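Local coordinates for 1-deoxy-D-xylulose 5-phosphate reductoisomerase (Moraxella catarrhalis, PDB 4ZQG), which catalyses the NADPH-dependent rearrangement and reduction of 1-deoxy-D-xylulose 5-phosphate to 2-C-methyl-D-erythritol 4-phosphate in the MEP pathway of isoprenoid synthesis, at residues A[25-33]-A[288-297]; A[160-168]-A[180-188]. All coordinates share one frame; numbering follows the deposited sequence.

Contact 1 (25-33 with 288-297) and contact 2 (160-168 with 180-188) have centres about 24 Å apart, and both are partly buried. Contact 1 joins the end of helix 17-26 to the loop after helix 281-289; a salt bridge and the Q28 bond lie at its margin, while the H29 bond lies beside the apolar packing. Contact 2 joins helices 155-162 and 166-170 to strand 182-189 and is almost entirely apolar, with no cross-segment hydrogen bond or salt bridge and no exposed residue among those that touch. They share no element but meet where R293 NH2 lies 2.8 Å from Q162 OE1, a probable hydrogen bond, and where Y290 packs on Y161. Both also touch the second subunit.

Contact 1: residues A[25-33]-A[288-297]; sequences IIRQHPNRY and LAYPERIKSG
With chi1 at 54°, the CG1 branch of I294 sits between its backbone N and carbonyl carbon, and the residue's two branches serve different partners: CD1 lies over one face of the H29 ring, while CG2 covers the R32 guanidinium. The CH-pi geometry supports the first claim, I294 CD1 being 4.1 Å from the H29 ring centroid. For the second, I294 CG2 is 3.8 Å from R32 CZ, over the plane's centre. The R32 chain, bent at chi3, also presents NH2 to E292 OE1 at 2.7 Å, a salt bridge lying in the guanidinium plane and reaching the syn side of the carboxylate; NH2 stands somewhat out of the carboxylate plane, in accord with the 42° between the planes. This pairing, with I294 on the face, fixes how the guanidinium is turned. The other carboxylate oxygen, E292 OE2, is hydrogen-bonded to S179 OG of the second subunit. H29 NE2 donates to K295 O at 2.8 Å, nearly in the ring plane, with an N-H...O angle of 162°. Q28 NE2 reaches S296 O (3.1 Å) from well above the carbonyl plane and is shared with A24 O. Deeper in, I25 CG2 meets L288 CD1 at 3.9 Å, and Y33 OH bonds L288 O weakly at 3.4 Å. The contact ties the end of helix 17-26 and the start of strand 33-39 in the Rossmann-type nucleotide-binding region to the segment leaving helix 281-289: I25 packs on I284 and A285 of that helix, whereas I26 and Y33 lean on L9 of strand 7-12.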
ATOM      1  N   ILE A  25      18.898  14.605   3.994  1.00 50.84           N
ATOM      2  CA  ILE A  25      19.064  13.497   3.102  1.00 50.66           C
ATOM      3  C   ILE A  25      20.294  13.683   2.218  1.00 50.41           C
ATOM      4  O   ILE A  25      21.053  12.754   2.028  1.00 49.80           O
ATOM      5  CB  ILE A  25      17.807  13.328   2.239  1.00 51.88           C
ATOM      6  CG1 ILE A  25      16.596  12.922   3.101  1.00 52.22           C
ATOM      7  CG2 ILE A  25      18.037  12.287   1.148  1.00 52.67           C
ATOM      8  CD1 ILE A  25      15.243  13.068   2.380  1.00 51.56           C
ATOM      9  N   ILE A  26      20.499  14.884   1.676  1.00 51.04           N
ATOM     10  CA  ILE A  26      21.689  15.159   0.866  1.00 51.48           C
ATOM     11  C   ILE A  26      22.991  14.812   1.627  1.00 51.69           C
ATOM     12  O   ILE A  26      23.927  14.238   1.053  1.00 51.48           O
ATOM     13  CB  ILE A  26      21.786  16.620   0.440  1.00 52.99           C
ATOM     14  CG1 ILE A  26      20.543  17.106  -0.314  1.00 53.14           C
ATOM     15  CG2 ILE A  26      23.016  16.798  -0.421  1.00 54.91           C
ATOM     16  CD1 ILE A  26      20.147  16.200  -1.420  1.00 53.57           C
ATOM     17  N   ARG A  27      23.040  15.126   2.922  1.00 51.01           N
ATOM     18  CA  ARG A  27      24.231  14.858   3.689  1.00 51.81           C
ATOM     19  C   ARG A  27      24.476  13.396   3.900  1.00 52.34           C
ATOM     20  O   ARG A  27      25.541  12.992   4.325  1.00 51.81           O
ATOM     21  CB  ARG A  27      24.139  15.505   5.057  1.00 52.52           C
ATOM     22  CG  ARG A  27      24.136  16.996   4.997  1.00 53.14           C
ATOM     23  CD  ARG A  27      24.061  17.614   6.372  1.00 54.26           C
ATOM     24  NE  ARG A  27      23.885  19.049   6.196  1.00 54.34           N
ATOM     25  CZ  ARG A  27      22.777  19.732   6.444  1.00 53.94           C
ATOM     26  NH1 ARG A  27      22.775  21.026   6.187  1.00 53.96           N
ATOM     27  NH2 ARG A  27      21.679  19.144   6.942  1.00 55.03           N
ATOM     28  N   GLN A  28      23.463  12.581   3.665  1.00 54.15           N
ATOM     29  CA  GLN A  28      23.633  11.160   3.801  1.00 54.90           C
ATOM     30  C   GLN A  28      24.039  10.548   2.489  1.00 56.53           C
ATOM     31  O   GLN A  28      24.481   9.384   2.459  1.00 56.96           O
ATOM     32  CB  GLN A  28      22.352  10.546   4.286  1.00 55.43           C
ATOM     33  CG  GLN A  28      21.931  11.007   5.664  1.00 54.87           C
ATOM     34  CD  GLN A  28      20.609  10.385   6.017  1.00 55.99           C
ATOM     35  OE1 GLN A  28      20.511   9.133   6.173  1.00 57.80           O
ATOM     36  NE2 GLN A  28      19.558  11.217   6.081  1.00 54.36           N
ATOM     37  N   HIS A  29      23.919  11.330   1.412  1.00 57.80           N
ATOM     38  CA  HIS A  29      24.120  10.824   0.065  1.00 59.69           C
ATOM     39  C   HIS A  29      24.995  11.775  -0.713  1.00 63.93           C
ATOM     40  O   HIS A  29      24.536  12.399  -1.669  1.00 64.39           O
ATOM     41  CB  HIS A  29      22.756  10.658  -0.605  1.00 57.35           C
ATOM     42  CG  HIS A  29      21.940   9.580   0.020  1.00 55.33           C
ATOM     43  ND1 HIS A  29      22.227   8.250  -0.157  1.00 55.66           N
ATOM     44  CD2 HIS A  29      20.904   9.632   0.881  1.00 53.68           C
ATOM     45  CE1 HIS A  29      21.399   7.528   0.564  1.00 54.83           C
ATOM     46  NE2 HIS A  29      20.582   8.346   1.196  1.00 54.13           N
ATOM     47  N   PRO A  30      26.278  11.870  -0.323  1.00 70.03           N
ATOM     48  CA  PRO A  30      27.131  12.975  -0.785  1.00 71.87           C
ATOM     49  C   PRO A  30      27.381  12.915  -2.270  1.00 72.95           C
ATOM     50  O   PRO A  30      27.253  13.925  -2.929  1.00 77.83           O
ATOM     51  CB  PRO A  30      28.440  12.776  -0.003  1.00 71.95           C
ATOM     52  CG  PRO A  30      28.167  11.712   1.016  1.00 72.80           C
ATOM     53  CD  PRO A  30      27.053  10.884   0.454  1.00 72.57           C
ATOM     54  N   ASN A  31      27.696  11.751  -2.811  1.00 74.90           N
ATOM     55  CA  ASN A  31      28.082  11.695  -4.224  1.00 80.83           C
ATOM     56  C   ASN A  31      26.993  11.183  -5.125  1.00 79.16           C
ATOM     57  O   ASN A  31      27.245  10.418  -6.054  1.00 79.81           O
ATOM     58  CB  ASN A  31      29.352  10.842  -4.417  1.00 87.56           C
ATOM     59  CG  ASN A  31      30.590  11.483  -3.809  1.00 87.92           C
ATOM     60  OD1 ASN A  31      31.415  10.785  -3.234  1.00 96.94           O
ATOM     61  ND2 ASN A  31      30.725  12.810  -3.930  1.00 86.68           N
ATOM     62  N   ARG A  32      25.778  11.612  -4.835  1.00 77.54           N
ATOM     63  CA  ARG A  32      24.607  11.270  -5.610  1.00 75.47           C
ATOM     64  C   ARG A  32      23.970  12.551  -6.171  1.00 71.62           C
ATOM     65  O   ARG A  32      23.475  12.577  -7.293  1.00 72.19           O
ATOM     66  CB  ARG A  32      23.637  10.515  -4.677  1.00 77.69           C
ATOM     67  CG  ARG A  32      22.619   9.617  -5.348  1.00 78.03           C
ATOM     68  CD  ARG A  32      22.013   8.628  -4.358  1.00 81.16           C
ATOM     69  NE  ARG A  32      21.804   7.313  -4.967  1.00 83.11           N
ATOM     70  CZ  ARG A  32      20.872   7.040  -5.884  1.00 88.24           C
ATOM     71  NH1 ARG A  32      20.033   7.984  -6.321  1.00 88.79           N
ATOM     72  NH2 ARG A  32      20.776   5.808  -6.381  1.00 90.95           N
ATOM     73  N   TYR A  33      23.989  13.602  -5.364  1.00 69.32           N
ATOM     74  CA  TYR A  33      23.316  14.846  -5.640  1.00 68.79           C
ATOM     75  C   TYR A  33      24.331  15.965  -5.574  1.00 67.77           C
ATOM     76  O   TYR A  33      25.219  15.917  -4.763  1.00 70.39           O
ATOM     77  CB  TYR A  33      22.227  15.057  -4.585  1.00 70.05           C
ATOM     78  CG  TYR A  33      21.221  13.923  -4.592  1.00 71.09           C
ATOM     79  CD1 TYR A  33      20.381  13.752  -5.686  1.00 72.48           C
ATOM     80  CD2 TYR A  33      21.130  13.020  -3.543  1.00 70.52           C
ATOM     81  CE1 TYR A  33      19.464  12.720  -5.744  1.00 74.36           C
ATOM     82  CE2 TYR A  33      20.219  11.964  -3.590  1.00 74.58           C
ATOM     83  CZ  TYR A  33      19.378  11.822  -4.704  1.00 75.79           C
ATOM     84  OH  TYR A  33      18.459  10.796  -4.830  1.00 72.58           O
ATOM     85  N   LEU A 288      13.139  12.100  -4.295  1.00 52.17           N
ATOM     86  CA  LEU A 288      14.480  12.345  -4.794  1.00 53.28           C
ATOM     87  C   LEU A 288      15.032  11.203  -5.603  1.00 55.41           C
ATOM     88  O   LEU A 288      15.633  11.405  -6.654  1.00 59.37           O
ATOM     89  CB  LEU A 288      15.456  12.596  -3.668  1.00 54.26           C
ATOM     90  CG  LEU A 288      15.514  14.036  -3.157  1.00 55.12           C
ATOM     91  CD1 LEU A 288      16.367  14.078  -1.912  1.00 54.39           C
ATOM     92  CD2 LEU A 288      16.083  14.965  -4.208  1.00 56.79           C
ATOM     93  N   ALA A 289      14.884   9.985  -5.115  1.00 55.93           N
ATOM     94  CA  ALA A 289      15.549   8.892  -5.778  1.00 55.41           C
ATOM     95  C   ALA A 289      14.708   8.262  -6.867  1.00 56.23           C
ATOM     96  O   ALA A 289      15.231   7.487  -7.638  1.00 56.90           O
ATOM     97  CB  ALA A 289      15.968   7.871  -4.778  1.00 55.67           C
ATOM     98  N   TYR A 290      13.423   8.608  -6.949  1.00 56.17           N
ATOM     99  CA  TYR A 290      12.499   7.939  -7.867  1.00 57.06           C
ATOM    100  C   TYR A 290      13.099   7.838  -9.268  1.00 58.69           C
ATOM    101  O   TYR A 290      13.720   8.797  -9.732  1.00 56.35           O
ATOM    102  CB  TYR A 290      11.182   8.704  -7.907  1.00 57.29           C
ATOM    103  CG  TYR A 290      10.138   8.057  -8.751  1.00 58.29           C
ATOM    104  CD1 TYR A 290       9.127   7.306  -8.177  1.00 58.08           C
ATOM    105  CD2 TYR A 290      10.144   8.202 -10.148  1.00 58.28           C
ATOM    106  CE1 TYR A 290       8.166   6.696  -8.978  1.00 59.12           C
ATOM    107  CE2 TYR A 290       9.179   7.609 -10.931  1.00 58.25           C
ATOM    108  CZ  TYR A 290       8.196   6.857 -10.337  1.00 59.10           C
ATOM    109  OH  TYR A 290       7.242   6.238 -11.112  1.00 63.85           O
ATOM    110  N   PRO A 291      12.955   6.698  -9.964  1.00 59.68           N
ATOM    111  CA  PRO A 291      12.214   5.517  -9.554  1.00 60.18           C
ATOM    112  C   PRO A 291      12.990   4.542  -8.641  1.00 60.59           C
ATOM    113  O   PRO A 291      12.485   3.472  -8.287  1.00 60.56           O
ATOM    114  CB  PRO A 291      11.956   4.848 -10.890  1.00 59.69           C
ATOM    115  CG  PRO A 291      13.235   5.095 -11.623  1.00 60.75           C
ATOM    116  CD  PRO A 291      13.688   6.454 -11.217  1.00 59.93           C
ATOM    117  N   GLU A 292      14.215   4.887  -8.293  1.00 60.26           N
ATOM    118  CA  GLU A 292      14.945   4.120  -7.307  1.00 60.47           C
ATOM    119  C   GLU A 292      14.538   4.503  -5.873  1.00 57.41           C
ATOM    120  O   GLU A 292      13.679   5.368  -5.661  1.00 54.27           O
ATOM    121  CB  GLU A 292      16.423   4.336  -7.497  1.00 62.70           C
ATOM    122  CG  GLU A 292      16.970   3.882  -8.826  1.00 65.52           C
ATOM    123  CD  GLU A 292      18.491   3.937  -8.812  1.00 69.68           C
ATOM    124  OE1 GLU A 292      19.072   4.898  -8.262  1.00 74.47           O
ATOM    125  OE2 GLU A 292      19.126   3.006  -9.328  1.00 75.38           O
ATOM    126  N   ARG A 293      15.138   3.819  -4.900  1.00 55.23           N
ATOM    127  CA  ARG A 293      14.948   4.168  -3.507  1.00 55.19           C
ATOM    128  C   ARG A 293      16.276   4.161  -2.790  1.00 54.32           C
ATOM    129  O   ARG A 293      17.209   3.480  -3.207  1.00 55.49           O
ATOM    130  CB  ARG A 293      14.003   3.184  -2.823  1.00 55.13           C
ATOM    131  CG  ARG A 293      12.632   3.063  -3.485  1.00 54.46           C
ATOM    132  CD  ARG A 293      11.581   2.889  -2.431  1.00 53.55           C
ATOM    133  NE  ARG A 293      10.241   2.730  -2.975  1.00 54.17           N
ATOM    134  CZ  ARG A 293       9.128   3.145  -2.377  1.00 53.04           C
ATOM    135  NH1 ARG A 293       9.161   3.790  -1.207  1.00 53.84           N
ATOM    136  NH2 ARG A 293       7.980   2.942  -2.953  1.00 51.53           N
ATOM    137  N   ILE A 294      16.324   4.905  -1.696  1.00 52.38           N
ATOM    138  CA  ILE A 294      17.546   5.151  -0.933  1.00 52.06           C
ATOM    139  C   ILE A 294      17.190   5.275   0.532  1.00 51.78           C
ATOM    140  O   ILE A 294      16.058   5.627   0.864  1.00 50.12           O
ATOM    141  CB  ILE A 294      18.210   6.464  -1.365  1.00 51.92           C
ATOM    142  CG1 ILE A 294      17.201   7.611  -1.273  1.00 51.62           C
ATOM    143  CG2 ILE A 294      18.722   6.342  -2.788  1.00 52.16           C
ATOM    144  CD1 ILE A 294      17.784   8.972  -1.415  1.00 52.18           C
ATOM    145  N   LYS A 295      18.141   4.981   1.409  1.00 53.09           N
ATOM    146  CA  LYS A 295      17.947   5.216   2.840  1.00 53.97           C
ATOM    147  C   LYS A 295      17.610   6.684   3.093  1.00 52.74           C
ATOM    148  O   LYS A 295      18.154   7.547   2.452  1.00 52.14           O
ATOM    149  CB  LYS A 295      19.187   4.818   3.611  1.00 56.18           C
ATOM    150  CG  LYS A 295      19.348   3.320   3.696  1.00 60.14           C
ATOM    151  CD  LYS A 295      20.679   2.862   4.261  1.00 64.41           C
ATOM    152  CE  LYS A 295      20.565   1.548   5.012  1.00 68.52           C
ATOM    153  NZ  LYS A 295      21.844   1.257   5.732  1.00 75.46           N
ATOM    154  N   SER A 296      16.692   6.953   4.006  1.00 51.50           N
ATOM    155  CA  SER A 296      16.255   8.304   4.289  1.00 50.45           C
ATOM    156  C   SER A 296      16.748   8.853   5.650  1.00 50.56           C
ATOM    157  O   SER A 296      16.657  10.065   5.914  1.00 50.63           O
ATOM    158  CB  SER A 296      14.762   8.301   4.355  1.00 49.26           C
ATOM    159  OG  SER A 296      14.406   7.420   5.387  1.00 49.35           O
ATOM    160  N   GLY A 297      17.224   7.983   6.525  1.00 49.87           N
ATOM    161  CA  GLY A 297      17.601   8.409   7.866  1.00 49.98           C
ATOM    162  C   GLY A 297      16.451   8.542   8.838  1.00 50.65           C
ATOM    163  O   GLY A 297      16.597   9.069   9.903  1.00 49.96           O
TER

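Contact 2: residues A[160-168]-A[180-188]; sequences IYQCLPAAI and YGIKKLWLT
Across from I160 the backbone of L185 comes within 7.4 Å, CA to CA; P165 faces Y180 at a similar spacing, and L164 and I182 stand farther apart, so that side chains mesh without backbone bonding between the segments. Segment 160-168 leaves its first helix at C163 and starts the next with P165 at the N-cap position, while 180-188 enters strand 182-189, where K183 and K184 both face E265 in a classic beta bulge. I160 splits its contacts: CG2 lies 4.1 Å from L185 CD2, and CD1 touches L187 CD2 at 4.0 Å, both pairs crossing at about a right angle. Helix 155-162 also carries the magnesium ligand E156, and the side chain of L187 is about 7 Å from the bound magnesium ion. In the middle, L164 CD2 meets I182 CD1 at 4.1 Å. At the other end I168 extends over one face of the Y180 ring, its CG1 anti to the carbonyl carbon (chi1 -54°), and its CD1 comes 3.9 Å from Y180 CG; P165 CG approaches Y180 CD1 obliquely, and A167 CB rests 3.4 Å from Y180 OH. F243 of helix 230-243 also touches I160, L164 and L185, extending this hydrophobic cluster. C163 O bonds Y266 OH of neighbouring strand 260-266, but between segments 160-168 and 180-188 themselves only van der Waals packing acts, so shape and burial, not directional bonds, hold them together.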
ATOM      1  N   ILE A 160      -0.279   8.361  -1.782  1.00 49.28           N
ATOM      2  CA  ILE A 160      -1.121   8.041  -2.928  1.00 50.32           C
ATOM      3  C   ILE A 160      -0.276   7.720  -4.146  1.00 50.03           C
ATOM      4  O   ILE A 160      -0.520   6.750  -4.849  1.00 50.16           O
ATOM      5  CB  ILE A 160      -2.095   9.200  -3.227  1.00 51.16           C
ATOM      6  CG1 ILE A 160      -3.191   9.246  -2.167  1.00 51.39           C
ATOM      7  CG2 ILE A 160      -2.729   9.036  -4.582  1.00 51.59           C
ATOM      8  CD1 ILE A 160      -3.940  10.542  -2.178  1.00 52.46           C
ATOM      9  N   TYR A 161       0.728   8.532  -4.409  1.00 50.17           N
ATOM     10  CA  TYR A 161       1.539   8.309  -5.588  1.00 50.44           C
ATOM     11  C   TYR A 161       2.240   6.938  -5.549  1.00 50.53           C
ATOM     12  O   TYR A 161       2.311   6.216  -6.541  1.00 50.31           O
ATOM     13  CB  TYR A 161       2.563   9.439  -5.666  1.00 51.52           C
ATOM     14  CG  TYR A 161       3.443   9.398  -6.888  1.00 51.78           C
ATOM     15  CD1 TYR A 161       3.095  10.092  -8.034  1.00 52.65           C
ATOM     16  CD2 TYR A 161       4.620   8.679  -6.886  1.00 51.62           C
ATOM     17  CE1 TYR A 161       3.916  10.091  -9.151  1.00 53.90           C
ATOM     18  CE2 TYR A 161       5.436   8.658  -7.991  1.00 53.46           C
ATOM     19  CZ  TYR A 161       5.086   9.382  -9.119  1.00 54.04           C
ATOM     20  OH  TYR A 161       5.882   9.333 -10.230  1.00 56.34           O
ATOM     21  N   GLN A 162       2.790   6.604  -4.387  1.00 50.29           N
ATOM     22  CA  GLN A 162       3.411   5.321  -4.173  1.00 50.83           C
ATOM     23  C   GLN A 162       2.437   4.156  -4.338  1.00 51.79           C
ATOM     24  O   GLN A 162       2.842   3.053  -4.698  1.00 51.75           O
ATOM     25  CB  GLN A 162       3.990   5.244  -2.761  1.00 51.60           C
ATOM     26  CG  GLN A 162       5.277   6.039  -2.521  1.00 51.37           C
ATOM     27  CD  GLN A 162       5.994   5.563  -1.291  1.00 50.63           C
ATOM     28  OE1 GLN A 162       6.335   4.394  -1.178  1.00 49.93           O
ATOM     29  NE2 GLN A 162       6.229   6.461  -0.370  1.00 51.91           N
ATOM     30  N   CYS A 163       1.163   4.411  -4.062  1.00 51.69           N
ATOM     31  CA  CYS A 163       0.141   3.412  -4.144  1.00 52.82           C
ATOM     32  C   CYS A 163      -0.615   3.333  -5.510  1.00 55.01           C
ATOM     33  O   CYS A 163      -1.665   2.689  -5.607  1.00 55.72           O
ATOM     34  CB  CYS A 163      -0.825   3.647  -2.998  1.00 52.09           C
ATOM     35  SG  CYS A 163      -0.082   3.150  -1.415  1.00 52.26           S
ATOM     36  N   LEU A 164      -0.050   3.936  -6.562  1.00 54.80           N
ATOM     37  CA  LEU A 164      -0.686   4.032  -7.872  1.00 53.55           C
ATOM     38  C   LEU A 164       0.128   3.242  -8.889  1.00 53.40           C
ATOM     39  O   LEU A 164       1.331   3.080  -8.746  1.00 53.91           O
ATOM     40  CB  LEU A 164      -0.833   5.502  -8.281  1.00 53.56           C
ATOM     41  CG  LEU A 164      -2.030   6.266  -7.702  1.00 54.88           C
ATOM     42  CD1 LEU A 164      -2.036   7.740  -8.040  1.00 55.22           C
ATOM     43  CD2 LEU A 164      -3.342   5.686  -8.241  1.00 57.37           C
ATOM     44  N   PRO A 165      -0.520   2.699  -9.918  1.00 53.55           N
ATOM     45  CA  PRO A 165       0.303   1.891 -10.804  1.00 53.75           C
ATOM     46  C   PRO A 165       1.285   2.784 -11.551  1.00 54.84           C
ATOM     47  O   PRO A 165       1.074   3.990 -11.615  1.00 55.57           O
ATOM     48  CB  PRO A 165      -0.708   1.254 -11.764  1.00 52.84           C
ATOM     49  CG  PRO A 165      -2.050   1.522 -11.224  1.00 52.61           C
ATOM     50  CD  PRO A 165      -1.965   2.609 -10.221  1.00 53.55           C
ATOM     51  N   ALA A 166       2.317   2.194 -12.138  1.00 56.93           N
ATOM     52  CA  ALA A 166       3.378   2.969 -12.797  1.00 59.43           C
ATOM     53  C   ALA A 166       2.874   3.929 -13.864  1.00 61.96           C
ATOM     54  O   ALA A 166       3.157   5.141 -13.823  1.00 63.92           O
ATOM     55  CB  ALA A 166       4.383   2.037 -13.421  1.00 61.27           C
ATOM     56  N   ALA A 167       2.121   3.387 -14.814  1.00 63.80           N
ATOM     57  CA  ALA A 167       1.526   4.171 -15.888  1.00 63.23           C
ATOM     58  C   ALA A 167       0.823   5.459 -15.428  1.00 63.56           C
ATOM     59  O   ALA A 167       0.877   6.490 -16.138  1.00 63.81           O
ATOM     60  CB  ALA A 167       0.581   3.296 -16.665  1.00 64.44           C
ATOM     61  N   ILE A 168       0.202   5.427 -14.241  1.00 63.06           N
ATOM     62  CA  ILE A 168      -0.495   6.619 -13.690  1.00 62.16           C
ATOM     63  C   ILE A 168       0.450   7.590 -12.963  1.00 61.48           C
ATOM     64  O   ILE A 168       0.152   8.781 -12.819  1.00 63.51           O
ATOM     65  CB  ILE A 168      -1.672   6.180 -12.782  1.00 61.23           C
ATOM     66  CG1 ILE A 168      -2.580   5.235 -13.569  1.00 61.24           C
ATOM     67  CG2 ILE A 168      -2.437   7.385 -12.240  1.00 60.56           C
ATOM     68  CD1 ILE A 168      -3.913   4.935 -12.931  1.00 61.68           C
ATOM     69  N   TYR A 180      -7.439   0.179 -14.877  1.00 58.36           N
ATOM     70  CA  TYR A 180      -6.610   0.328 -13.706  1.00 58.65           C
ATOM     71  C   TYR A 180      -7.426   0.226 -12.452  1.00 57.67           C
ATOM     72  O   TYR A 180      -6.875   0.024 -11.382  1.00 59.70           O
ATOM     73  CB  TYR A 180      -5.856   1.669 -13.719  1.00 59.67           C
ATOM     74  CG  TYR A 180      -4.854   1.717 -14.840  1.00 60.72           C
ATOM     75  CD1 TYR A 180      -3.709   0.950 -14.776  1.00 60.49           C
ATOM     76  CD2 TYR A 180      -5.083   2.486 -15.979  1.00 61.99           C
ATOM     77  CE1 TYR A 180      -2.806   0.930 -15.810  1.00 63.07           C
ATOM     78  CE2 TYR A 180      -4.186   2.474 -17.031  1.00 64.26           C
ATOM     79  CZ  TYR A 180      -3.044   1.692 -16.931  1.00 65.48           C
ATOM     80  OH  TYR A 180      -2.117   1.660 -17.935  1.00 68.99           O
ATOM     81  N   GLY A 181      -8.728   0.421 -12.573  1.00 55.78           N
ATOM     82  CA  GLY A 181      -9.621   0.150 -11.490  1.00 54.31           C
ATOM     83  C   GLY A 181      -9.529   1.056 -10.296  1.00 53.38           C
ATOM     84  O   GLY A 181      -9.901   0.628  -9.202  1.00 53.42           O
ATOM     85  N   ILE A 182      -9.115   2.315 -10.472  1.00 52.59           N
ATOM     86  CA  ILE A 182      -9.090   3.242  -9.322  1.00 52.53           C
ATOM     87  C   ILE A 182     -10.504   3.680  -9.003  1.00 53.16           C
ATOM     88  O   ILE A 182     -11.202   4.142  -9.893  1.00 53.63           O
ATOM     89  CB  ILE A 182      -8.310   4.561  -9.551  1.00 52.78           C
ATOM     90  CG1 ILE A 182      -6.938   4.364 -10.224  1.00 52.83           C
ATOM     91  CG2 ILE A 182      -8.120   5.260  -8.233  1.00 52.67           C
ATOM     92  CD1 ILE A 182      -6.186   3.166  -9.769  1.00 53.22           C
ATOM     93  N   LYS A 183     -10.923   3.558  -7.747  1.00 53.17           N
ATOM     94  CA  LYS A 183     -12.270   3.927  -7.380  1.00 54.56           C
ATOM     95  C   LYS A 183     -12.267   5.269  -6.809  1.00 54.60           C
ATOM     96  O   LYS A 183     -12.969   6.152  -7.299  1.00 56.15           O
ATOM     97  CB  LYS A 183     -12.881   2.965  -6.355  1.00 57.02           C
ATOM     98  CG  LYS A 183     -14.407   2.948  -6.395  1.00 58.81           C
ATOM     99  CD  LYS A 183     -14.986   2.330  -5.165  1.00 60.50           C
ATOM    100  CE  LYS A 183     -16.471   2.082  -5.342  1.00 63.05           C
ATOM    101  NZ  LYS A 183     -16.951   1.337  -4.150  1.00 64.95           N
ATOM    102  N   LYS A 184     -11.471   5.445  -5.761  1.00 55.06           N
ATOM    103  CA  LYS A 184     -11.359   6.737  -5.121  1.00 54.99           C
ATOM    104  C   LYS A 184     -10.100   6.855  -4.289  1.00 54.08           C
ATOM    105  O   LYS A 184      -9.436   5.853  -4.031  1.00 53.12           O
ATOM    106  CB  LYS A 184     -12.602   6.986  -4.287  1.00 57.02           C
ATOM    107  CG  LYS A 184     -12.815   6.068  -3.112  1.00 59.52           C
ATOM    108  CD  LYS A 184     -13.886   6.669  -2.199  1.00 63.06           C
ATOM    109  CE  LYS A 184     -15.303   6.448  -2.761  1.00 65.56           C
ATOM    110  NZ  LYS A 184     -15.946   5.356  -2.002  1.00 66.03           N
ATOM    111  N   LEU A 185      -9.755   8.088  -3.896  1.00 53.66           N
ATOM    112  CA  LEU A 185      -8.540   8.346  -3.091  1.00 51.93           C
ATOM    113  C   LEU A 185      -8.972   8.724  -1.701  1.00 51.43           C
ATOM    114  O   LEU A 185      -9.960   9.415  -1.546  1.00 52.53           O
ATOM    115  CB  LEU A 185      -7.711   9.463  -3.700  1.00 51.02           C
ATOM    116  CG  LEU A 185      -7.349   9.322  -5.176  1.00 51.27           C
ATOM    117  CD1 LEU A 185      -6.469  10.467  -5.620  1.00 51.21           C
ATOM    118  CD2 LEU A 185      -6.636   8.011  -5.451  1.00 51.24           C
ATOM    119  N   TRP A 186      -8.275   8.237  -0.689  1.00 50.52           N
ATOM    120  CA  TRP A 186      -8.612   8.567   0.688  1.00 51.45           C
ATOM    121  C   TRP A 186      -7.448   9.367   1.288  1.00 51.56           C
ATOM    122  O   TRP A 186      -6.308   8.864   1.320  1.00 52.41           O
ATOM    123  CB  TRP A 186      -8.817   7.299   1.485  1.00 51.48           C
ATOM    124  CG  TRP A 186     -10.069   6.652   1.159  1.00 53.65           C
ATOM    125  CD1 TRP A 186     -10.312   5.793   0.120  1.00 53.72           C
ATOM    126  CD2 TRP A 186     -11.317   6.820   1.832  1.00 54.96           C
ATOM    127  NE1 TRP A 186     -11.614   5.431   0.123  1.00 53.81           N
ATOM    128  CE2 TRP A 186     -12.247   6.017   1.181  1.00 54.03           C
ATOM    129  CE3 TRP A 186     -11.725   7.547   2.953  1.00 56.28           C
ATOM    130  CZ2 TRP A 186     -13.555   5.933   1.578  1.00 55.96           C
ATOM    131  CZ3 TRP A 186     -13.046   7.439   3.360  1.00 57.71           C
ATOM    132  CH2 TRP A 186     -13.935   6.643   2.674  1.00 56.50           C
ATOM    133  N   LEU A 187      -7.714  10.603   1.706  1.00 50.75           N
ATOM    134  CA  LEU A 187      -6.714  11.434   2.401  1.00 49.48           C
ATOM    135  C   LEU A 187      -6.869  11.256   3.887  1.00 49.33           C
ATOM    136  O   LEU A 187      -7.937  11.486   4.415  1.00 49.73           O
ATOM    137  CB  LEU A 187      -6.875  12.923   2.064  1.00 49.03           C
ATOM    138  CG  LEU A 187      -6.486  13.350   0.664  1.00 47.95           C
ATOM    139  CD1 LEU A 187      -7.051  14.704   0.354  1.00 47.91           C
ATOM    140  CD2 LEU A 187      -5.004  13.350   0.529  1.00 47.55           C
ATOM    141  N   THR A 188      -5.805  10.842   4.557  1.00 49.62           N
ATOM    142  CA  THR A 188      -5.787  10.765   6.028  1.00 50.62           C
ATOM    143  C   THR A 188      -5.524  12.174   6.629  1.00 50.10           C
ATOM    144  O   THR A 188      -4.811  12.959   6.061  1.00 49.46           O
ATOM    145  CB  THR A 188      -4.712   9.749   6.480  1.00 51.04           C
ATOM    146  OG1 THR A 188      -3.586   9.814   5.568  1.00 51.01           O
ATOM    147  CG2 THR A 188      -5.264   8.366   6.408  1.00 51.87           C
TER